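Major capsid protein P2 (Pseudoalteromonas phage pm2, PDB 2VVF) builds the protein capsid of this lipid-containing marine phage as a homotrimer of double jelly-roll subunits. Local coordinates at residues 11-16 with 125-130; 32-37 with 129-134; 163-168 with 258-263; 169-174 with 232-237. One frame throughout, in Å; residues are numbered along the deposited sequence.

How the contacts relate
Contacts 1 and 2 belong to the N-terminal domain and contacts 3 and 4 to the C-terminal domain, on opposite sides of the chain's centre; contacts 2 and 3 have centres about 29 Å apart. Contacts 1 and 2 share strand 128-136: contact 1 is apolar loop packing at the surface, whereas contact 2 is a buried ladder whose polar face meets a second subunit. Contacts 3 and 4, with centres about 6 Å apart, use neighbouring strands 252-263 and 171-178, and M261 O probably accepts a hydrogen bond from R171 N (2.8 Å). Contact 3 is buried side-chain packing around one tyrosine; partly buried contact 4 combines strand pairing with an arginine laid across the partner strand.

Contact 1 (11-16 with 125-130); sequences PNVAAG and AGPKLS
P127 O is met by a methyl group, V13 CG1, at 3.6 Å, and no hydrogen bond links the two segments. CG1 makes all of V13's close contacts. With chi1 at 173°, it is swung opposite V13's own backbone N, and this places it against P127 and the first residues of strand 128-136. V13 CG1 is 3.8 Å from P127 CB and slightly farther from the backbone N of K128. On L129 it is the CD1 branch that V13 CG1 touches, at 3.6 Å, and the V13 and L129 side chains cross at about a right angle.

The second point of contact is the P127 ring. P127 CG packs on the A14-A15 peptide, 3.4 Å from A15 N and 3.6 Å from A14 C, which brings carbon against a flat amide rather than against another side chain. V13, P127 and L129 all also rest on I120 of strand 114-120, so the loop 11-16 and the start of strand 128-136 are joined over a common residue of the other sheet of this jelly roll.

The buried area is modest, 220 Å² over both sides. With only van der Waals contacts across it, the loop is positioned here by shape, and no directional bond between the two segments fixes its register.

Contact 2 (32-37 with 129-134); sequences IDLRYS and LSAIAQ
D33 and I132 form a hydrogen-bonded antiparallel pair, D33 N donating a hydrogen bond to I132 O at 2.9 Å in the carbonyl plane and I132 N returning one to D33 O. R35 and S130 repeat this two residues on, with R35 N 2.9 Å from S130 O. The strand axes run 163° apart, and CA-H...O contacts fill in between, such as A131 CA to D33 O at 3.3 Å.

Side-chain polar contacts lie on the face of D33, R35, S130 and I132. Extended beyond CG (chi2 -177°), Q134 carries its amide to D33: Q134 NE2 donates to D33 OD2 at 3.1 Å on the syn lone pair. The oxygen lies in the amide plane, although carboxylate and amide planes are turned 54° apart. D33 OD1 is also bound by S82 OG. From the second subunit, Q209 bonds both D33 OD1 and Q134 NE2, Y210 bonds Q134 OE1, and D202 forms a salt bridge with R35.

On the other face, L129 CD2 presses on Y36 CB at 3.4 Å. L34 CD1 packs loosely on L129 CB, at 4.2 Å, and rests on the backbone carbonyl of S130.

The pair is part of the N-terminal jelly-roll sheet: L34 and L129 face the sandwich interior, where L129 meets F118 and I120 of the other sheet, and the D33/R35 face lies at the trimer interface.

Contact 3 (163-168 with 258-263); sequences DLPRPV and VEYMGV
The Y260 hydroxyl is a knob that sits in the notch between the P165 ring and the P165 carbonyl. Y260 OH comes to 3.4 Å from P165 CD, with P165 CB nearly as close. It donates a hydrogen bond, Y260 OH to P165 O, at 2.7 Å. The acceptor sits near the plane of the tyrosine ring, at its edge, while the donor is tilted 22° from the carbonyl plane. Y260 CG lies anti to its own carbonyl carbon (chi1 -71°), which directs the phenol at the loop.

P167 supplies the next bump: P167 CD lies 3.8 Å from Y260 CE1, and the two side chains cross at about a right angle. From the same strand as the tyrosine, V258 CG1 stands 3.3 Å above one face of the Y260 ring, toward the rim. The other methyl, V258 CG2, faces L164 CD1 at 4.2 Å, a looser fit.

Around this packing, F269 meets the Y260 ring edge-to-face and I172 of strand 171-178 touches it. F150 of strand 143-154 touches P165 and V258, and L235 touches P167. The loop 163-168, between strands 157-161 and 171-178, runs beside strand 252-263, held off it by side chains, with L164 buried and the loop's ends at the surface.

Contact 4 (169-174 with 232-237); sequences GYRIAA and SVLLDQ
I172 and V233 form a hydrogen-bonded antiparallel pair, I172 N to V233 O at 2.8 Å on a carbonyl lone pair, and V233 N back to I172 O. Farther on, L235 N donates to Y170 O at 2.9 Å, and a weak, long bond links G169 N to L235 O. An inverse gamma turn centred on L235, with D236 N bonded to L234 O, ends strand 233-234 while L235 still pairs with Y170, within the C-terminal jelly-roll sheet.

The side-chain hydrogen bond is R171's. Its chain, extended from CG to NE, reaches across the partner strand, and R171 NH1 donates to S232 OG at 3.1 Å, with an N-H...O angle of 156° and the oxygen 16° out of the guanidinium plane. S232 OG is also hydrogen-bonded to V229 O. L234 CB lies over one face of the R171 guanidinium, 3.7 Å above the plane and toward its rim.

Apolar packing is on the opposite face of the sheet from R171. I172 CB meets V233 CB at 3.9 Å, and I172 CD1 touches L235 CD2 at 3.8 Å. V233 continues onto F187 and I189 of strand 182-189, and onto M1 of the third subunit.

Contact 1 (11-16 with 125-130)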
loop_
_atom_site.group_PDB
_atom_site.type_symbol
_atom_site.label_atom_id
_atom_site.label_comp_id
_atom_site.label_asym_id
_atom_site.label_seq_id
_atom_site.Cartn_x
_atom_site.Cartn_y
_atom_site.Cartn_z
ATOM N N PRO A 11 20.425 10.343 30.014
ATOM C CA PRO A 11 21.386 10.975 30.915
ATOM C C PRO A 11 22.409 11.884 30.241
ATOM O O PRO A 11 22.970 11.550 29.198
ATOM C CB PRO A 11 22.092 9.784 31.571
ATOM C CG PRO A 11 21.142 8.645 31.431
ATOM C CD PRO A 11 20.433 8.875 30.133
ATOM N N ASN A 12 22.658 13.026 30.875
ATOM C CA ASN A 12 23.653 13.993 30.421
ATOM C C ASN A 12 23.573 14.411 28.959
ATOM O O ASN A 12 24.532 14.238 28.206
ATOM C CB ASN A 12 25.060 13.496 30.752
ATOM C CG ASN A 12 25.125 12.803 32.097
ATOM O OD1 ASN A 12 24.772 13.384 33.123
ATOM N ND2 ASN A 12 25.552 11.546 32.096
ATOM N N VAL A 13 22.453 15.009 28.573
ATOM C CA VAL A 13 22.288 15.489 27.206
ATOM C C VAL A 13 22.811 16.919 27.096
ATOM O O VAL A 13 22.136 17.873 27.487
ATOM C CB VAL A 13 20.827 15.382 26.732
ATOM C CG1 VAL A 13 20.658 16.044 25.371
ATOM C CG2 VAL A 13 20.387 13.929 26.681
ATOM N N ALA A 14 24.027 17.061 26.578
ATOM C CA ALA A 14 24.640 18.372 26.420
ATOM C C ALA A 14 25.611 18.373 25.246
ATOM O O ALA A 14 26.083 17.319 24.820
ATOM C CB ALA A 14 25.353 18.782 27.699
ATOM N N ALA A 15 25.909 19.561 24.732
ATOM C CA ALA A 15 26.825 19.703 23.609
ATOM C C ALA A 15 28.208 19.137 23.928
ATOM O O ALA A 15 28.766 19.399 24.993
ATOM C CB ALA A 15 26.928 21.160 23.192
ATOM N N GLY A 16 28.754 18.361 22.996
ATOM C CA GLY A 16 30.076 17.765 23.160
ATOM C C GLY A 16 30.058 16.530 24.057
ATOM O O GLY A 16 31.102 15.936 24.329
ATOM N N ALA A 125 23.333 23.782 19.737
ATOM C CA ALA A 125 22.746 24.940 20.408
ATOM C C ALA A 125 22.346 24.653 21.856
ATOM O O ALA A 125 22.909 25.223 22.790
ATOM C CB ALA A 125 21.552 25.459 19.617
ATOM N N GLY A 126 21.359 23.782 22.033
ATOM C CA GLY A 126 20.874 23.418 23.361
ATOM C C GLY A 126 20.169 22.067 23.282
ATOM O O GLY A 126 18.958 21.969 23.483
ATOM N N PRO A 127 20.945 21.034 22.967
ATOM C CA PRO A 127 20.430 19.677 22.803
ATOM C C PRO A 127 19.386 19.230 23.822
ATOM O O PRO A 127 19.553 19.406 25.030
ATOM C CB PRO A 127 21.688 18.810 22.913
ATOM C CG PRO A 127 22.648 19.630 23.691
ATOM C CD PRO A 127 22.381 21.045 23.290
ATOM N N LYS A 128 18.317 18.628 23.309
ATOM C CA LYS A 128 17.234 18.092 24.125
ATOM C C LYS A 128 16.751 16.825 23.429
ATOM O O LYS A 128 16.256 16.879 22.305
ATOM C CB LYS A 128 16.084 19.100 24.225
ATOM C CG LYS A 128 16.037 19.868 25.536
ATOM C CD LYS A 128 15.369 21.222 25.357
ATOM C CE LYS A 128 15.871 22.226 26.381
ATOM N NZ LYS A 128 14.926 23.364 26.552
ATOM N N LEU A 129 16.935 15.681 24.076
ATOM C CA LEU A 129 16.546 14.412 23.475
ATOM C C LEU A 129 15.750 13.505 24.404
ATOM O O LEU A 129 16.100 13.323 25.570
ATOM C CB LEU A 129 17.775 13.668 22.947
ATOM C CG LEU A 129 18.726 14.461 22.050
ATOM C CD1 LEU A 129 20.173 14.147 22.399
ATOM C CD2 LEU A 129 18.448 14.164 20.585
ATOM N N SER A 130 14.686 12.926 23.860
ATOM C CA SER A 130 13.837 11.999 24.596
ATOM C C SER A 130 13.466 10.861 23.653
ATOM O O SER A 130 13.546 11.010 22.433
ATOM C CB SER A 130 12.574 12.703 25.097
ATOM O OG SER A 130 11.903 13.358 24.035
#

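Contact 2 (32-37 with 129-134)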
loop_
_atom_site.group_PDB
_atom_site.type_symbol
_atom_site.label_atom_id
_atom_site.label_comp_id
_atom_site.label_asym_id
_atom_site.label_seq_id
_atom_site.Cartn_x
_atom_site.Cartn_y
_atom_site.Cartn_z
ATOM N N ILE A 32 11.593 2.759 17.738
ATOM C CA ILE A 32 12.045 3.681 18.772
ATOM C C ILE A 32 12.011 5.101 18.211
ATOM O O ILE A 32 12.759 5.435 17.290
ATOM C CB ILE A 32 13.443 3.306 19.305
ATOM C CG1 ILE A 32 13.344 2.103 20.247
ATOM C CG2 ILE A 32 14.078 4.497 20.013
ATOM C CD1 ILE A 32 14.671 1.431 20.527
ATOM N N ASP A 33 11.112 5.920 18.748
ATOM C CA ASP A 33 10.963 7.297 18.292
ATOM C C ASP A 33 11.830 8.252 19.104
ATOM O O ASP A 33 11.601 8.454 20.295
ATOM C CB ASP A 33 9.494 7.727 18.347
ATOM C CG ASP A 33 8.571 6.740 17.653
ATOM O OD1 ASP A 33 8.902 6.298 16.532
ATOM O OD2 ASP A 33 7.516 6.402 18.228
ATOM N N LEU A 34 12.827 8.839 18.451
ATOM C CA LEU A 34 13.731 9.766 19.116
ATOM C C LEU A 34 13.402 11.218 18.788
ATOM O O LEU A 34 13.535 11.653 17.645
ATOM C CB LEU A 34 15.187 9.459 18.751
ATOM C CG LEU A 34 16.243 10.416 19.313
ATOM C CD1 LEU A 34 16.335 10.290 20.825
ATOM C CD2 LEU A 34 17.596 10.166 18.664
ATOM N N ARG A 35 12.975 11.960 19.802
ATOM C CA ARG A 35 12.643 13.369 19.638
ATOM C C ARG A 35 13.879 14.211 19.933
ATOM O O ARG A 35 14.580 13.972 20.912
ATOM C CB ARG A 35 11.498 13.758 20.579
ATOM C CG ARG A 35 10.985 15.176 20.386
ATOM C CD ARG A 35 9.743 15.432 21.224
ATOM N NE ARG A 35 8.538 14.877 20.612
ATOM C CZ ARG A 35 7.985 15.338 19.495
ATOM N NH1 ARG A 35 8.529 16.365 18.858
ATOM N NH2 ARG A 35 6.888 14.774 19.014
ATOM N N TYR A 36 14.156 15.181 19.068
ATOM C CA TYR A 36 15.327 16.033 19.232
ATOM C C TYR A 36 15.002 17.505 19.015
ATOM O O TYR A 36 14.109 17.853 18.242
ATOM C CB TYR A 36 16.432 15.606 18.265
ATOM C CG TYR A 36 16.049 15.751 16.807
ATOM C CD1 TYR A 36 15.489 14.689 16.105
ATOM C CD2 TYR A 36 16.225 16.958 16.139
ATOM C CE1 TYR A 36 15.124 14.822 14.775
ATOM C CE2 TYR A 36 15.859 17.101 14.810
ATOM C CZ TYR A 36 15.311 16.031 14.132
ATOM O OH TYR A 36 14.952 16.172 12.811
ATOM N N SER A 37 15.752 18.364 19.694
ATOM C CA SER A 37 15.587 19.807 19.577
ATOM C C SER A 37 16.833 20.485 20.138
ATOM O O SER A 37 17.495 19.944 21.023
ATOM C CB SER A 37 14.333 20.273 20.324
ATOM O OG SER A 37 14.606 20.510 21.694
ATOM N N LEU A 129 16.935 15.681 24.076
ATOM C CA LEU A 129 16.546 14.412 23.475
ATOM C C LEU A 129 15.750 13.505 24.404
ATOM O O LEU A 129 16.100 13.323 25.570
ATOM C CB LEU A 129 17.775 13.668 22.947
ATOM C CG LEU A 129 18.726 14.461 22.050
ATOM C CD1 LEU A 129 20.173 14.147 22.399
ATOM C CD2 LEU A 129 18.448 14.164 20.585
ATOM N N SER A 130 14.686 12.926 23.860
ATOM C CA SER A 130 13.837 11.999 24.596
ATOM C C SER A 130 13.466 10.861 23.653
ATOM O O SER A 130 13.546 11.010 22.433
ATOM C CB SER A 130 12.574 12.703 25.097
ATOM O OG SER A 130 11.903 13.358 24.035
ATOM N N ALA A 131 13.074 9.723 24.213
ATOM C CA ALA A 131 12.729 8.573 23.392
ATOM C C ALA A 131 11.465 7.854 23.843
ATOM O O ALA A 131 11.168 7.772 25.037
ATOM C CB ALA A 131 13.899 7.601 23.323
ATOM N N ILE A 132 10.735 7.322 22.869
ATOM C CA ILE A 132 9.518 6.566 23.122
ATOM C C ILE A 132 9.686 5.204 22.459
ATOM O O ILE A 132 10.240 5.106 21.365
ATOM C CB ILE A 132 8.274 7.299 22.580
ATOM C CG1 ILE A 132 7.861 8.428 23.528
ATOM C CG2 ILE A 132 7.123 6.319 22.374
ATOM C CD1 ILE A 132 6.799 9.347 22.959
ATOM N N ALA A 133 9.228 4.152 23.127
ATOM C CA ALA A 133 9.370 2.807 22.588
ATOM C C ALA A 133 8.049 2.116 22.272
ATOM O O ALA A 133 7.136 2.074 23.098
ATOM C CB ALA A 133 10.208 1.946 23.519
ATOM N N GLN A 134 7.967 1.557 21.069
ATOM C CA GLN A 134 6.805 0.784 20.653
ATOM C C GLN A 134 7.253 -0.668 20.774
ATOM O O GLN A 134 7.976 -1.178 19.915
ATOM C CB GLN A 134 6.432 1.100 19.203
ATOM C CG GLN A 134 6.196 2.573 18.927
ATOM C CD GLN A 134 5.750 2.824 17.504
ATOM O OE1 GLN A 134 5.080 1.991 16.898
ATOM N NE2 GLN A 134 6.129 3.973 16.958
#

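Contact 3 (163-168 with 258-263)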
loop_
_atom_site.group_PDB
_atom_site.type_symbol
_atom_site.label_atom_id
_atom_site.label_comp_id
_atom_site.label_asym_id
_atom_site.label_seq_id
_atom_site.Cartn_x
_atom_site.Cartn_y
_atom_site.Cartn_z
ATOM N N ASP A 163 36.169 -5.876 -2.112
ATOM C CA ASP A 163 36.594 -6.252 -0.766
ATOM C C ASP A 163 35.528 -6.054 0.309
ATOM O O ASP A 163 35.849 -5.863 1.480
ATOM C CB ASP A 163 37.887 -5.526 -0.381
ATOM C CG ASP A 163 37.737 -4.016 -0.390
ATOM O OD1 ASP A 163 36.774 -3.513 -1.008
ATOM O OD2 ASP A 163 38.589 -3.332 0.217
ATOM N N LEU A 164 34.261 -6.120 -0.085
ATOM C CA LEU A 164 33.167 -5.964 0.869
ATOM C C LEU A 164 33.008 -7.240 1.692
ATOM O O LEU A 164 33.032 -8.345 1.151
ATOM C CB LEU A 164 31.861 -5.626 0.143
ATOM C CG LEU A 164 31.730 -4.192 -0.374
ATOM C CD1 LEU A 164 30.382 -3.976 -1.043
ATOM C CD2 LEU A 164 31.949 -3.179 0.743
ATOM N N PRO A 165 32.866 -7.083 3.005
ATOM C CA PRO A 165 32.723 -8.230 3.897
ATOM C C PRO A 165 31.621 -9.173 3.427
ATOM O O PRO A 165 30.549 -8.733 3.011
ATOM C CB PRO A 165 32.339 -7.587 5.232
ATOM C CG PRO A 165 32.924 -6.219 5.170
ATOM C CD PRO A 165 32.812 -5.802 3.732
ATOM N N ARG A 166 31.892 -10.472 3.497
ATOM C CA ARG A 166 30.923 -11.478 3.079
ATOM C C ARG A 166 30.643 -12.490 4.184
ATOM O O ARG A 166 30.919 -13.678 4.029
ATOM C CB ARG A 166 31.407 -12.203 1.821
ATOM C CG ARG A 166 31.348 -11.368 0.552
ATOM C CD ARG A 166 31.429 -12.242 -0.688
ATOM N NE ARG A 166 32.719 -12.127 -1.361
ATOM C CZ ARG A 166 33.578 -13.131 -1.507
ATOM N NH1 ARG A 166 33.285 -14.331 -1.024
ATOM N NH2 ARG A 166 34.729 -12.936 -2.135
ATOM N N PRO A 167 30.089 -12.018 5.297
ATOM C CA PRO A 167 29.760 -12.900 6.414
ATOM C C PRO A 167 28.905 -14.066 5.927
ATOM O O PRO A 167 27.869 -13.868 5.294
ATOM C CB PRO A 167 28.953 -11.995 7.357
ATOM C CG PRO A 167 28.531 -10.825 6.520
ATOM C CD PRO A 167 29.624 -10.640 5.526
ATOM N N VAL A 168 29.361 -15.282 6.202
ATOM C CA VAL A 168 28.663 -16.485 5.761
ATOM C C VAL A 168 27.279 -16.654 6.383
ATOM O O VAL A 168 27.111 -16.539 7.597
ATOM C CB VAL A 168 29.530 -17.742 5.968
ATOM C CG1 VAL A 168 28.762 -18.991 5.561
ATOM C CG2 VAL A 168 30.829 -17.626 5.179
ATOM N N VAL A 258 26.282 -0.618 3.449
ATOM C CA VAL A 258 25.822 -1.970 3.157
ATOM C C VAL A 258 24.852 -2.442 4.231
ATOM O O VAL A 258 25.208 -2.536 5.405
ATOM C CB VAL A 258 26.997 -2.949 3.000
ATOM C CG1 VAL A 258 26.489 -4.333 2.609
ATOM C CG2 VAL A 258 27.995 -2.428 1.983
ATOM N N GLU A 259 23.619 -2.725 3.824
ATOM C CA GLU A 259 22.599 -3.200 4.747
ATOM C C GLU A 259 22.615 -4.722 4.788
ATOM O O GLU A 259 22.040 -5.382 3.924
ATOM C CB GLU A 259 21.217 -2.704 4.320
ATOM C CG GLU A 259 21.016 -1.209 4.484
ATOM C CD GLU A 259 19.602 -0.774 4.155
ATOM O OE1 GLU A 259 18.694 -1.033 4.973
ATOM O OE2 GLU A 259 19.397 -0.182 3.076
ATOM N N TYR A 260 23.300 -5.274 5.784
ATOM C CA TYR A 260 23.387 -6.718 5.939
ATOM C C TYR A 260 22.173 -7.230 6.705
ATOM O O TYR A 260 21.439 -6.455 7.318
ATOM C CB TYR A 260 24.667 -7.103 6.685
ATOM C CG TYR A 260 25.933 -6.916 5.880
ATOM C CD1 TYR A 260 26.366 -7.893 4.994
ATOM C CD2 TYR A 260 26.711 -5.774 6.028
ATOM C CE1 TYR A 260 27.531 -7.730 4.268
ATOM C CE2 TYR A 260 27.876 -5.603 5.305
ATOM C CZ TYR A 260 28.279 -6.581 4.427
ATOM O OH TYR A 260 29.437 -6.412 3.707
ATOM N N MET A 261 21.977 -8.543 6.674
ATOM C CA MET A 261 20.868 -9.179 7.373
ATOM C C MET A 261 21.276 -10.583 7.798
ATOM O O MET A 261 21.990 -11.276 7.077
ATOM C CB MET A 261 19.643 -9.272 6.458
ATOM C CG MET A 261 18.938 -7.956 6.194
ATOM S SD MET A 261 17.541 -8.168 5.071
ATOM C CE MET A 261 18.252 -9.260 3.846
ATOM N N GLY A 262 20.802 -11.008 8.963
ATOM C CA GLY A 262 21.110 -12.338 9.465
ATOM C C GLY A 262 20.659 -12.483 10.916
ATOM O O GLY A 262 20.306 -11.506 11.561
ATOM N N VAL A 263 20.650 -13.712 11.408
ATOM C CA VAL A 263 20.284 -14.028 12.783
ATOM C C VAL A 263 21.444 -13.586 13.652
ATOM O O VAL A 263 22.579 -14.059 13.506
ATOM C CB VAL A 263 19.996 -15.548 12.970
ATOM C CG1 VAL A 263 19.733 -15.880 14.409
ATOM C CG2 VAL A 263 18.859 -16.017 12.061
#

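Contact 4 (169-174 with 232-237)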
loop_
_atom_site.group_PDB
_atom_site.type_symbol
_atom_site.label_atom_id
_atom_site.label_comp_id
_atom_site.label_asym_id
_atom_site.label_seq_id
_atom_site.Cartn_x
_atom_site.Cartn_y
_atom_site.Cartn_z
ATOM N N GLY A 169 26.292 -16.952 5.542
ATOM C CA GLY A 169 24.926 -17.166 6.006
ATOM C C GLY A 169 24.110 -15.879 6.032
ATOM O O GLY A 169 22.882 -15.912 6.107
ATOM N N TYR A 170 24.799 -14.746 5.974
ATOM C CA TYR A 170 24.139 -13.448 5.992
ATOM C C TYR A 170 23.658 -13.062 4.598
ATOM O O TYR A 170 23.997 -13.715 3.612
ATOM C CB TYR A 170 25.088 -12.378 6.538
ATOM C CG TYR A 170 25.294 -12.456 8.033
ATOM C CD1 TYR A 170 24.770 -11.488 8.877
ATOM C CD2 TYR A 170 26.003 -13.505 8.602
ATOM C CE1 TYR A 170 24.951 -11.558 10.247
ATOM C CE2 TYR A 170 26.192 -13.584 9.969
ATOM C CZ TYR A 170 25.664 -12.608 10.788
ATOM O OH TYR A 170 25.844 -12.683 12.152
ATOM N N ARG A 171 22.868 -11.997 4.526
ATOM C CA ARG A 171 22.344 -11.511 3.256
ATOM C C ARG A 171 22.619 -10.022 3.112
ATOM O O ARG A 171 22.974 -9.351 4.080
ATOM C CB ARG A 171 20.833 -11.739 3.175
ATOM C CG ARG A 171 20.396 -13.187 3.297
ATOM C CD ARG A 171 18.944 -13.340 2.870
ATOM N NE ARG A 171 18.643 -14.688 2.393
ATOM C CZ ARG A 171 18.408 -14.995 1.121
ATOM N NH1 ARG A 171 18.444 -14.053 0.189
ATOM N NH2 ARG A 171 18.140 -16.247 0.782
ATOM N N ILE A 172 22.430 -9.509 1.903
ATOM C CA ILE A 172 22.606 -8.089 1.638
ATOM C C ILE A 172 21.312 -7.541 1.056
ATOM O O ILE A 172 20.904 -7.922 -0.040
ATOM C CB ILE A 172 23.796 -7.817 0.703
ATOM C CG1 ILE A 172 25.106 -8.238 1.374
ATOM C CG2 ILE A 172 23.843 -6.341 0.325
ATOM C CD1 ILE A 172 26.318 -8.089 0.484
ATOM N N ALA A 173 20.651 -6.674 1.815
ATOM C CA ALA A 173 19.392 -6.086 1.378
ATOM C C ALA A 173 19.627 -4.996 0.341
ATOM O O ALA A 173 18.900 -4.903 -0.649
ATOM C CB ALA A 173 18.623 -5.531 2.570
ATOM N N ALA A 174 20.644 -4.171 0.573
ATOM C CA ALA A 174 20.953 -3.085 -0.345
ATOM C C ALA A 174 22.352 -2.520 -0.147
ATOM O O ALA A 174 22.992 -2.754 0.874
ATOM C CB ALA A 174 19.916 -1.981 -0.219
ATOM N N SER A 232 17.140 -10.710 -1.822
ATOM C CA SER A 232 18.396 -10.133 -1.364
ATOM C C SER A 232 19.564 -11.064 -1.669
ATOM O O SER A 232 19.375 -12.250 -1.938
ATOM C CB SER A 232 18.332 -9.843 0.138
ATOM O OG SER A 232 18.192 -11.041 0.879
ATOM N N VAL A 233 20.774 -10.515 -1.623
ATOM C CA VAL A 233 21.977 -11.290 -1.894
ATOM C C VAL A 233 22.304 -12.244 -0.748
ATOM O O VAL A 233 22.560 -11.815 0.378
ATOM C CB VAL A 233 23.176 -10.371 -2.205
ATOM C CG1 VAL A 233 24.439 -11.195 -2.413
ATOM C CG2 VAL A 233 22.886 -9.501 -3.419
ATOM N N LEU A 234 22.304 -13.540 -1.042
ATOM C CA LEU A 234 22.640 -14.545 -0.042
ATOM C C LEU A 234 24.142 -14.794 -0.082
ATOM O O LEU A 234 24.662 -15.359 -1.042
ATOM C CB LEU A 234 21.891 -15.853 -0.303
ATOM C CG LEU A 234 22.298 -17.009 0.616
ATOM C CD1 LEU A 234 22.224 -16.587 2.076
ATOM C CD2 LEU A 234 21.438 -18.238 0.365
ATOM N N LEU A 235 24.838 -14.342 0.955
ATOM C CA LEU A 235 26.283 -14.498 1.023
ATOM C C LEU A 235 26.700 -15.956 1.201
ATOM O O LEU A 235 27.107 -16.378 2.284
ATOM C CB LEU A 235 26.871 -13.600 2.110
ATOM C CG LEU A 235 26.698 -12.104 1.820
ATOM C CD1 LEU A 235 27.168 -11.257 2.990
ATOM C CD2 LEU A 235 27.429 -11.713 0.546
ATOM N N ASP A 236 26.584 -16.709 0.110
ATOM C CA ASP A 236 26.933 -18.124 0.072
ATOM C C ASP A 236 28.413 -18.329 0.369
ATOM O O ASP A 236 29.271 -17.662 -0.211
ATOM C CB ASP A 236 26.611 -18.699 -1.310
ATOM C CG ASP A 236 26.355 -20.195 -1.282
ATOM O OD1 ASP A 236 27.321 -20.968 -1.109
ATOM O OD2 ASP A 236 25.190 -20.601 -1.461
ATOM N N GLN A 237 28.703 -19.283 1.249
ATOM C CA GLN A 237 30.075 -19.608 1.624
ATOM C C GLN A 237 30.877 -20.085 0.417
ATOM O O GLN A 237 32.050 -20.437 0.541
ATOM C CB GLN A 237 30.061 -20.692 2.699
ATOM C CG GLN A 237 31.386 -21.036 3.299
ATOM C CD GLN A 237 31.230 -21.970 4.467
ATOM O OE1 GLN A 237 30.146 -22.312 4.893
ATOM N NE2 GLN A 237 32.309 -22.311 5.030
#